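Local coordinates for protein polyphosphate kinase (Porphyromonas gingivalis, PDB 2O8R) that probably catalyses the reversible transfer of the terminal phosphate of ATP to a growing polyphosphate chain, with magnesium as cofactor, at residues Asn21-Met26 with Val587-Asp592; Arg359-Ala364 with Ser384-Ala389; Phe494-Gly499 with Ala504-Leu509; Asn522-Glu527 with Lys549-Gln554. The protein carries 3 engineered substitutions. All blocks are in the same frame, centred on the assembly; numbering follows the deposited sequence.

Contact 1: residues Asn21-Met26 with Val587-Asp592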
# COMPACT_ATOMS: atom_id res chain seq x y z
N ASN A 21 -1.65 3.72 -29.22
CA ASN A 21 -2.19 2.54 -28.56
C ASN A 21 -2.34 1.37 -29.52
O ASN A 21 -2.24 0.22 -29.10
CB ASN A 21 -3.46 2.83 -27.78
CG ASN A 21 -3.44 2.22 -26.38
OD1 ASN A 21 -2.38 2.05 -25.78
ND2 ASN A 21 -4.61 1.89 -25.87
N GLU A 22 -2.53 1.66 -30.80
CA GLU A 22 -2.44 0.64 -31.85
C GLU A 22 -1.06 -0.06 -31.83
O GLU A 22 -0.98 -1.28 -31.91
CB GLU A 22 -2.70 1.25 -33.22
CG GLU A 22 -2.40 0.34 -34.41
CD GLU A 22 -3.63 -0.10 -35.19
OE1 GLU A 22 -3.44 -0.68 -36.29
OE2 GLU A 22 -4.78 0.12 -34.73
N ARG A 23 0.01 0.72 -31.71
CA ARG A 23 1.35 0.17 -31.65
C ARG A 23 1.59 -0.68 -30.38
O ARG A 23 2.38 -1.63 -30.39
CB ARG A 23 2.38 1.28 -31.77
CG ARG A 23 3.82 0.84 -31.57
CD ARG A 23 4.25 -0.14 -32.64
NE ARG A 23 5.61 -0.62 -32.38
CZ ARG A 23 5.89 -1.80 -31.84
NH1 ARG A 23 4.92 -2.62 -31.49
NH2 ARG A 23 7.16 -2.15 -31.66
N VAL A 24 0.91 -0.32 -29.29
CA VAL A 24 0.96 -1.12 -28.06
C VAL A 24 0.26 -2.46 -28.30
O VAL A 24 0.80 -3.52 -27.97
CB VAL A 24 0.33 -0.36 -26.86
CG1 VAL A 24 0.36 -1.22 -25.61
CG2 VAL A 24 1.08 0.92 -26.60
N LEU A 25 -0.92 -2.40 -28.90
CA LEU A 25 -1.64 -3.60 -29.33
C LEU A 25 -0.80 -4.48 -30.25
O LEU A 25 -0.91 -5.70 -30.21
CB LEU A 25 -2.96 -3.22 -30.01
CG LEU A 25 -3.97 -4.34 -30.27
CD1 LEU A 25 -4.03 -5.31 -29.11
CD2 LEU A 25 -5.34 -3.75 -30.50
N MSE A 26 0.04 -3.86 -31.08
CA MSE A 26 0.91 -4.61 -31.96
C MSE A 26 1.98 -5.43 -31.24
O MSE A 26 2.28 -6.55 -31.67
CB MSE A 26 1.54 -3.71 -33.00
CG MSE A 26 0.59 -3.36 -34.11
SE MSE A 26 1.10 -1.77 -35.10
CE MSE A 26 -0.10 -2.03 -36.63
N VAL A 587 10.05 10.34 -39.13
CA VAL A 587 9.42 10.15 -37.83
C VAL A 587 9.47 8.69 -37.40
O VAL A 587 8.88 7.80 -38.03
CB VAL A 587 7.97 10.64 -37.85
CG1 VAL A 587 7.29 10.32 -36.53
CG2 VAL A 587 7.93 12.13 -38.12
N THR A 588 10.17 8.46 -36.30
CA THR A 588 10.30 7.12 -35.76
C THR A 588 9.60 7.03 -34.41
O THR A 588 9.85 7.82 -33.51
CB THR A 588 11.76 6.73 -35.62
OG1 THR A 588 12.38 6.80 -36.92
CG2 THR A 588 11.90 5.32 -35.06
N ARG A 589 8.69 6.07 -34.30
CA ARG A 589 8.15 5.68 -33.02
C ARG A 589 8.80 4.38 -32.58
O ARG A 589 8.69 3.35 -33.25
CB ARG A 589 6.65 5.50 -33.12
CG ARG A 589 6.04 4.77 -31.97
CD ARG A 589 4.57 4.60 -32.23
NE ARG A 589 3.89 5.88 -32.04
CZ ARG A 589 2.79 6.25 -32.67
NH1 ARG A 589 2.22 5.43 -33.55
NH2 ARG A 589 2.26 7.44 -32.42
N LEU A 590 9.50 4.44 -31.45
CA LEU A 590 10.09 3.26 -30.85
C LEU A 590 9.29 2.86 -29.62
O LEU A 590 9.23 3.62 -28.64
CB LEU A 590 11.55 3.51 -30.48
CG LEU A 590 12.24 2.30 -29.85
CD1 LEU A 590 12.22 1.11 -30.81
CD2 LEU A 590 13.67 2.65 -29.41
N VAL A 591 8.67 1.69 -29.68
CA VAL A 591 7.98 1.06 -28.56
C VAL A 591 8.55 -0.35 -28.39
O VAL A 591 8.62 -1.12 -29.36
CB VAL A 591 6.46 0.97 -28.81
CG1 VAL A 591 5.79 -0.10 -27.93
CG2 VAL A 591 5.83 2.32 -28.60
N ASP A 592 8.97 -0.66 -27.17
CA ASP A 592 9.57 -1.94 -26.82
C ASP A 592 9.22 -2.15 -25.33
O ASP A 592 8.36 -1.44 -24.78
CB ASP A 592 11.08 -1.85 -27.03
CG ASP A 592 11.75 -3.21 -27.28
OD1 ASP A 592 11.12 -4.28 -27.11
OD2 ASP A 592 12.95 -3.22 -27.63
O HOH W 1 7.84 0.89 -32.30
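R23 meets V591 and R589 where N-terminal helix 13-29 packs against strand 585-589 and the loop that follows it; the strand is an inner one of the nine-stranded sheet in the second of the two C-terminal domains of the phospholipase D clan. R23 and V591 extend toward each other, so that V591 CB sits 3.8 Å from R23 CG. R589 adds only methylene contact, its CD being 3.9 Å from R23 CG. CG of R23 stands anti to the backbone N (chi1 174°) and the chain then bends at chi2 (64°), which brings one face of the guanidinium over V591 CB, displaced toward its rim.

The polar ends have other partners. R23 NH2 is salt-bridged to E27 and donates to the carbonyl of K655, while the guanidinium of R589 turns to N665 and the carbonyls of R570 and G571. R570 is a predicted ATP-binding residue, so the contact joins the N-terminal helix to the surroundings of the probable nucleotide site. The two heads stay apart, R23 NE being 6.7 Å from R589 NE. Between helix and loop a water bridges the segments: it accepts from R23 NE at 2.7 Å and V591 N at 2.9 Å, and donates to R589 O at 2.8 Å.

Contact 2: residues Arg359-Ala364 with Ser384-Ala389. With SO4 (sulfate ion), chain I.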
# COMPACT_ATOMS: atom_id res chain seq x y z
N ARG A 359 22.41 6.78 -3.01
CA ARG A 359 23.79 6.66 -2.54
C ARG A 359 24.46 8.03 -2.36
O ARG A 359 25.09 8.31 -1.32
CB ARG A 359 24.60 5.90 -3.58
CG ARG A 359 25.36 4.75 -3.03
CD ARG A 359 24.85 3.50 -3.69
NE ARG A 359 25.69 2.97 -4.77
CZ ARG A 359 27.01 3.13 -4.92
NH1 ARG A 359 27.62 2.57 -5.95
NH2 ARG A 359 27.73 3.82 -4.05
N LEU A 360 24.33 8.88 -3.38
CA LEU A 360 24.85 10.22 -3.35
C LEU A 360 24.17 11.00 -2.23
O LEU A 360 24.84 11.62 -1.40
CB LEU A 360 24.61 10.92 -4.69
CG LEU A 360 25.45 12.19 -4.79
CD1 LEU A 360 26.91 11.79 -4.88
CD2 LEU A 360 25.06 13.00 -5.99
N LEU A 361 22.85 10.94 -2.20
CA LEU A 361 22.10 11.57 -1.13
C LEU A 361 22.57 11.12 0.24
O LEU A 361 22.69 11.93 1.15
CB LEU A 361 20.60 11.33 -1.29
CG LEU A 361 19.95 12.20 -2.37
CD1 LEU A 361 18.50 11.80 -2.57
CD2 LEU A 361 20.05 13.68 -2.01
N MSE A 362 22.88 9.83 0.37
CA MSE A 362 23.36 9.30 1.65
C MSE A 362 24.76 9.78 2.00
O MSE A 362 25.03 10.07 3.16
CB MSE A 362 23.32 7.78 1.65
CG MSE A 362 21.93 7.20 1.77
SE MSE A 362 21.98 5.25 1.75
CE MSE A 362 22.04 4.88 -0.14
N GLU A 363 25.63 9.87 1.00
CA GLU A 363 26.95 10.46 1.22
C GLU A 363 26.76 11.84 1.78
O GLU A 363 27.25 12.14 2.87
CB GLU A 363 27.80 10.50 -0.06
CG GLU A 363 28.54 9.21 -0.29
CD GLU A 363 29.60 9.26 -1.38
OE1 GLU A 363 29.92 10.36 -1.89
OE2 GLU A 363 30.11 8.18 -1.73
N ALA A 364 26.00 12.66 1.05
CA ALA A 364 25.70 14.04 1.42
C ALA A 364 25.10 14.17 2.81
O ALA A 364 25.31 15.19 3.48
CB ALA A 364 24.78 14.68 0.39
N SER A 384 10.11 6.19 0.67
CA SER A 384 11.21 5.77 -0.22
C SER A 384 12.60 6.01 0.39
O SER A 384 12.77 6.88 1.24
CB SER A 384 11.11 6.46 -1.58
OG SER A 384 11.02 7.88 -1.44
N SER A 385 13.56 5.22 -0.08
CA SER A 385 15.00 5.41 0.16
C SER A 385 15.44 6.86 0.10
O SER A 385 16.15 7.35 0.98
CB SER A 385 15.76 4.66 -0.92
OG SER A 385 15.43 3.29 -0.86
N ILE A 386 15.02 7.53 -0.96
CA ILE A 386 15.27 8.93 -1.12
C ILE A 386 14.73 9.74 0.06
O ILE A 386 15.50 10.48 0.69
CB ILE A 386 14.81 9.42 -2.49
CG1 ILE A 386 15.82 8.95 -3.54
CG2 ILE A 386 14.69 10.94 -2.54
CD1 ILE A 386 15.47 9.28 -4.95
N ILE A 387 13.44 9.56 0.39
CA ILE A 387 12.86 10.22 1.58
C ILE A 387 13.72 9.92 2.82
O ILE A 387 14.04 10.81 3.61
CB ILE A 387 11.40 9.80 1.88
CG1 ILE A 387 10.45 10.07 0.69
CG2 ILE A 387 10.91 10.50 3.14
CD1 ILE A 387 10.47 11.47 0.16
N SER A 388 14.11 8.66 2.97
CA SER A 388 14.90 8.24 4.10
C SER A 388 16.25 8.94 4.15
O SER A 388 16.64 9.46 5.20
CB SER A 388 15.06 6.74 4.09
OG SER A 388 13.92 6.12 4.66
N ALA A 389 16.95 8.96 3.02
CA ALA A 389 18.24 9.65 2.95
C ALA A 389 18.05 11.12 3.28
O ALA A 389 18.86 11.70 4.00
CB ALA A 389 18.88 9.48 1.58
S SO4 I . 24.78 -0.65 -5.75
O1 SO4 I . 26.08 -1.22 -5.43
O2 SO4 I . 24.39 -1.02 -7.11
O3 SO4 I . 23.78 -1.16 -4.82
O4 SO4 I . 24.86 0.80 -5.65
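A389 is the centre of this contact: its CB rests 3.8 Å from L361 CB and equally 3.8 Å from CG of M362, a selenomethionine. A methyl group this small lets the backbones draw together, and the CA atoms of M362 and A389 are 5.3 Å apart. One turn before A389, I386 meets the same leucine, with CD1 of L361 3.9 Å from I386 CG2 and the two side chains passing at a slant. CG of L361 lies anti to its carbonyl carbon (chi1 -77°), and this directs the isobutyl group at the neighbouring helix. All four residues are buried, and the meeting is wholly apolar.

The two segments run nearly parallel, 10° apart with axes 9.1 Å from each other, as neighbouring helices on one face of an alpha/beta sheet do. Helix 385-395 is the crossover of a beta-alpha-beta unit between the parallel strands 370-377 and 399-404; L361 also touches I373 of the first. S384 is the N-cap of helix 385-395, through a weak bond from I387 N to S384 OG, 3.5 Å long.

Away from this core the packing gives way to polar groups. R359 points from the partner helix, salt-bridged to E331, and its NE approaches O4 of a sulfate, probably from the crystallisation liquor, so closely that the modelled length is doubtful. Q395 of the second subunit packs on R359, and S396 of that subunit on M362.

Contact 3: residues Phe494-Gly499 with Ala504-Leu509; sequences FRILDG and ARFSRL. With SO4 (sulfate ion), chain E.
A504 opens the second segment beside I496, its CA lying 4.5 Å from CD1 of the isoleucine. I496 belongs to the last turn of helix 484-497, which closes in a Schellman motif: G499 N bonds to I496 O at 3.0 Å, and D500 N to the carbonyl of R495. G499 takes the positive phi (71°) of the C-prime position, and the chain turns back along the helix.

R505 points away from I496. Its NE and NH2 both donate to O3 of a sulfate, at 2.7 Å and 2.9 Å respectively; neither bond is straight, since a single oxygen at the edge of the guanidinium serves two N-H groups. The ion probably came from the crystallisation liquor.

F506 supplies the main contact. Its ring extends toward the helix until CZ is 4.0 Å from I496 CD1, the methyl approaching obliquely. With CG1 anti to its own carbonyl carbon (chi1 -66°) and the chain extended beyond it, I496 presents only this terminal carbon. The ring also packs on D489 and R492 of the same helix.

S507, R508 and L509 then give their backbone N-H groups to the D489 carboxylate, S507 to OD1 and the other two to OD2. With three such bonds, D489 probably holds the loop between helix 484-497 and strand 510-511 to the helix, whereas the slender apolar touch at I496 adds little directional hold.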
# COMPACT_ATOMS: atom_id res chain seq x y z
N PHE A 494 16.01 27.04 -7.72
CA PHE A 494 15.30 26.67 -6.51
C PHE A 494 14.95 27.87 -5.65
O PHE A 494 13.93 27.86 -4.96
CB PHE A 494 16.08 25.65 -5.70
CG PHE A 494 15.93 24.24 -6.18
CD1 PHE A 494 14.76 23.55 -5.97
CD2 PHE A 494 16.98 23.59 -6.81
CE1 PHE A 494 14.62 22.23 -6.38
CE2 PHE A 494 16.85 22.26 -7.24
CZ PHE A 494 15.67 21.58 -7.02
N ARG A 495 15.77 28.90 -5.69
CA ARG A 495 15.46 30.11 -4.94
C ARG A 495 14.25 30.79 -5.54
O ARG A 495 13.37 31.25 -4.81
CB ARG A 495 16.65 31.06 -4.93
CG ARG A 495 17.63 30.77 -3.82
CD ARG A 495 18.82 31.69 -3.84
NE ARG A 495 18.45 33.10 -3.93
CZ ARG A 495 18.10 33.85 -2.90
NH1 ARG A 495 18.06 33.35 -1.67
NH2 ARG A 495 17.78 35.12 -3.10
N ILE A 496 14.21 30.85 -6.86
CA ILE A 496 13.04 31.34 -7.57
C ILE A 496 11.79 30.52 -7.21
O ILE A 496 10.76 31.09 -6.89
CB ILE A 496 13.28 31.41 -9.10
CG1 ILE A 496 14.35 32.46 -9.42
CG2 ILE A 496 11.98 31.72 -9.84
CD1 ILE A 496 14.66 32.61 -10.91
N LEU A 497 11.89 29.20 -7.23
CA LEU A 497 10.75 28.36 -6.82
C LEU A 497 10.39 28.55 -5.33
O LEU A 497 9.23 28.39 -4.94
CB LEU A 497 11.01 26.87 -7.14
CG LEU A 497 11.17 26.55 -8.62
CD1 LEU A 497 11.52 25.10 -8.83
CD2 LEU A 497 9.92 26.93 -9.40
N ASP A 498 11.38 28.90 -4.52
CA ASP A 498 11.16 29.17 -3.10
C ASP A 498 10.83 30.64 -2.84
O ASP A 498 10.91 31.10 -1.70
CB ASP A 498 12.39 28.77 -2.29
CG ASP A 498 12.06 28.45 -0.83
OD1 ASP A 498 10.86 28.41 -0.47
OD2 ASP A 498 13.01 28.25 -0.03
N GLY A 499 10.48 31.38 -3.89
CA GLY A 499 10.01 32.77 -3.75
C GLY A 499 11.01 33.86 -3.36
O GLY A 499 10.62 34.99 -3.08
N ALA A 504 16.20 36.78 -13.15
CA ALA A 504 15.69 35.69 -13.99
C ALA A 504 16.62 35.34 -15.15
O ALA A 504 16.26 35.50 -16.32
CB ALA A 504 14.30 36.03 -14.49
N ARG A 505 17.82 34.85 -14.83
CA ARG A 505 18.91 34.72 -15.79
C ARG A 505 19.73 33.47 -15.52
O ARG A 505 20.25 33.30 -14.41
CB ARG A 505 19.85 35.93 -15.68
CG ARG A 505 19.30 37.25 -16.21
CD ARG A 505 20.40 38.29 -16.33
NE ARG A 505 20.87 38.77 -15.04
CZ ARG A 505 20.48 39.91 -14.47
NH1 ARG A 505 19.61 40.70 -15.09
NH2 ARG A 505 20.97 40.27 -13.29
N PHE A 506 19.89 32.64 -16.53
CA PHE A 506 20.66 31.40 -16.37
C PHE A 506 21.82 31.32 -17.37
O PHE A 506 21.71 31.80 -18.50
CB PHE A 506 19.72 30.19 -16.46
CG PHE A 506 18.54 30.28 -15.53
CD1 PHE A 506 18.61 29.79 -14.24
CD2 PHE A 506 17.36 30.89 -15.95
CE1 PHE A 506 17.53 29.89 -13.38
CE2 PHE A 506 16.27 30.99 -15.09
CZ PHE A 506 16.35 30.49 -13.81
N SER A 507 22.94 30.73 -16.95
CA SER A 507 24.15 30.63 -17.79
C SER A 507 24.05 29.59 -18.89
O SER A 507 24.42 29.85 -20.03
CB SER A 507 25.40 30.31 -16.94
OG SER A 507 25.53 31.19 -15.85
N ARG A 508 23.60 28.40 -18.54
CA ARG A 508 23.58 27.28 -19.48
C ARG A 508 22.23 26.59 -19.45
O ARG A 508 21.81 26.00 -20.44
CB ARG A 508 24.65 26.26 -19.13
CG ARG A 508 26.04 26.83 -18.91
CD ARG A 508 26.74 27.09 -20.21
NE ARG A 508 28.19 27.07 -20.06
CZ ARG A 508 29.04 26.90 -21.06
NH1 ARG A 508 28.58 26.73 -22.30
NH2 ARG A 508 30.34 26.90 -20.83
N LEU A 509 21.56 26.68 -18.30
CA LEU A 509 20.29 25.99 -18.09
C LEU A 509 19.15 26.61 -18.88
O LEU A 509 19.13 27.81 -19.12
CB LEU A 509 19.96 26.03 -16.60
CG LEU A 509 18.88 25.09 -16.07
CD1 LEU A 509 19.29 23.67 -16.39
CD2 LEU A 509 18.65 25.32 -14.57
S SO4 E . 23.86 37.13 -14.01
O1 SO4 E . 24.83 36.79 -12.96
O2 SO4 E . 23.11 35.94 -14.42
O3 SO4 E . 22.93 38.13 -13.48
O4 SO4 E . 24.57 37.66 -15.16

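Contact 4: residues Asn522-Glu527 with Lys549-Gln554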
# COMPACT_ATOMS: atom_id res chain seq x y z
N ASN A 522 15.98 29.81 -31.37
CA ASN A 522 17.33 30.14 -31.81
C ASN A 522 18.08 28.95 -32.38
O ASN A 522 18.62 29.03 -33.48
CB ASN A 522 18.12 30.76 -30.67
CG ASN A 522 17.44 31.98 -30.10
OD1 ASN A 522 16.66 32.65 -30.78
ND2 ASN A 522 17.72 32.28 -28.84
N LEU A 523 18.10 27.86 -31.61
CA LEU A 523 18.74 26.60 -32.02
C LEU A 523 18.23 26.07 -33.38
O LEU A 523 19.04 25.67 -34.23
CB LEU A 523 18.55 25.54 -30.94
CG LEU A 523 19.29 25.68 -29.61
CD1 LEU A 523 18.56 24.95 -28.48
CD2 LEU A 523 20.72 25.18 -29.71
N ILE A 524 16.91 26.07 -33.58
CA ILE A 524 16.34 25.60 -34.84
C ILE A 524 16.69 26.55 -35.97
O ILE A 524 17.07 26.12 -37.07
CB ILE A 524 14.81 25.46 -34.78
CG1 ILE A 524 14.41 24.36 -33.79
CG2 ILE A 524 14.27 25.13 -36.17
CD1 ILE A 524 12.92 24.30 -33.48
N GLU A 525 16.56 27.85 -35.70
CA GLU A 525 16.88 28.88 -36.66
C GLU A 525 18.33 28.78 -37.13
O GLU A 525 18.60 28.88 -38.33
CB GLU A 525 16.64 30.27 -36.07
CG GLU A 525 15.21 30.75 -36.12
CD GLU A 525 14.60 30.72 -37.51
OE1 GLU A 525 15.34 30.76 -38.52
OE2 GLU A 525 13.36 30.68 -37.58
N ARG A 526 19.24 28.56 -36.19
CA ARG A 526 20.66 28.44 -36.52
C ARG A 526 20.93 27.37 -37.56
O ARG A 526 21.82 27.54 -38.41
CB ARG A 526 21.48 28.19 -35.27
CG ARG A 526 22.95 27.99 -35.55
CD ARG A 526 23.77 28.13 -34.31
NE ARG A 526 23.50 27.04 -33.38
CZ ARG A 526 24.22 26.80 -32.30
NH1 ARG A 526 25.27 27.55 -32.01
NH2 ARG A 526 23.89 25.79 -31.50
N GLU A 527 20.16 26.28 -37.51
CA GLU A 527 20.28 25.21 -38.50
C GLU A 527 19.77 25.69 -39.84
O GLU A 527 20.35 25.36 -40.88
CB GLU A 527 19.53 23.94 -38.09
CG GLU A 527 19.94 23.35 -36.76
CD GLU A 527 21.31 22.71 -36.79
OE1 GLU A 527 21.62 22.00 -37.77
OE2 GLU A 527 22.08 22.93 -35.81
N LYS A 549 1.62 23.37 -31.88
CA LYS A 549 1.49 23.93 -33.23
C LYS A 549 2.63 24.84 -33.64
O LYS A 549 3.06 24.80 -34.80
CB LYS A 549 0.17 24.69 -33.38
CG LYS A 549 -1.04 23.84 -33.70
CD LYS A 549 -2.25 24.75 -33.93
CE LYS A 549 -3.57 24.01 -33.79
NZ LYS A 549 -3.95 23.73 -32.37
N ASN A 550 3.14 25.65 -32.72
CA ASN A 550 4.18 26.59 -33.08
C ASN A 550 5.50 25.92 -33.40
O ASN A 550 6.05 26.14 -34.47
CB ASN A 550 4.35 27.67 -32.02
CG ASN A 550 3.29 28.75 -32.14
OD1 ASN A 550 2.16 28.49 -32.58
ND2 ASN A 550 3.65 29.97 -31.77
N VAL A 551 5.98 25.09 -32.49
CA VAL A 551 7.25 24.41 -32.72
C VAL A 551 7.15 23.49 -33.93
O VAL A 551 8.10 23.37 -34.69
CB VAL A 551 7.72 23.60 -31.49
CG1 VAL A 551 9.18 23.31 -31.62
CG2 VAL A 551 7.51 24.38 -30.25
N ILE A 552 5.99 22.86 -34.12
CA ILE A 552 5.80 22.00 -35.27
C ILE A 552 5.93 22.83 -36.55
O ILE A 552 6.59 22.41 -37.50
CB ILE A 552 4.46 21.24 -35.20
CG1 ILE A 552 4.49 20.26 -34.02
CG2 ILE A 552 4.24 20.46 -36.47
CD1 ILE A 552 3.26 19.39 -33.88
N THR A 553 5.37 24.04 -36.54
CA THR A 553 5.44 24.91 -37.71
C THR A 553 6.88 25.30 -38.03
O THR A 553 7.29 25.32 -39.19
CB THR A 553 4.54 26.16 -37.54
OG1 THR A 553 3.22 25.78 -37.14
CG2 THR A 553 4.44 26.90 -38.84
N GLN A 554 7.66 25.60 -36.99
CA GLN A 554 9.09 25.86 -37.14
C GLN A 554 9.81 24.66 -37.77
O GLN A 554 10.69 24.83 -38.62
CB GLN A 554 9.71 26.21 -35.78
CG GLN A 554 8.88 27.24 -35.02
CD GLN A 554 9.53 27.72 -33.74
OE1 GLN A 554 10.71 27.48 -33.49
NE2 GLN A 554 8.76 28.42 -32.91
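I524 is the residue through which helix 516-532 meets helix 549-560, two helices packed on the alpha/beta sheet of the second C-terminal domain. The latter is the crossover of a beta-alpha-beta unit joining the parallel strands 538-543 and 564-569. The nearest CA atoms, those of I524 and Q554, are 7.6 Å apart, and side-chain ends make the contact.

Apolar contact is confined to the end of the isoleucine. CG1 of I524 lies anti to its carbonyl carbon (chi1 -65°), and the extended chain brings CD1 to 4.3 Å from V551 CG1. I524 also touches F603 and M539 of the sheet, while V551 rests on W618.

One contact is mixed: CD1 of I524 lies 3.9 Å from Q554 OE1, the two side chains crossing at about a right angle.

Polar links lie to the flank. Q554 OE1 takes a weak hydrogen bond from T521, one turn before E525, and E525 itself forms a salt bridge to R557; both thus tie one helix to the other. Within helix 549-560, D548 accepts from V551 N at the first turn. K549 O is gripped twice, by T553 N at 3.0 Å and by T553 OG1, which reach it from opposite faces of the carbonyl plane, the hydroxyl tilted 28° from that plane.

Overall arrangement
The four contacts illustrate how one long chain is closed at several scales. Contact 1 spans 560 intervening residues and encloses the other three, which follow one another in series. Contacts 2 and 4 are helix pairs in the first and second C-terminal domains, their centres about 40 Å apart; contact 3, at the end of helix 484-497 and the loop after it, lies between them, its nearest atoms about 10 Å from contact 2 and about 9 Å from contact 4. Contact 1 lies nearest the predicted ATP site: the V591 side chain is about 4 Å from that of R570 and about 9 Å from that of N48. In contact 2 the side chain of I386 is about 12 Å from that of R379, a predicted magnesium ligand.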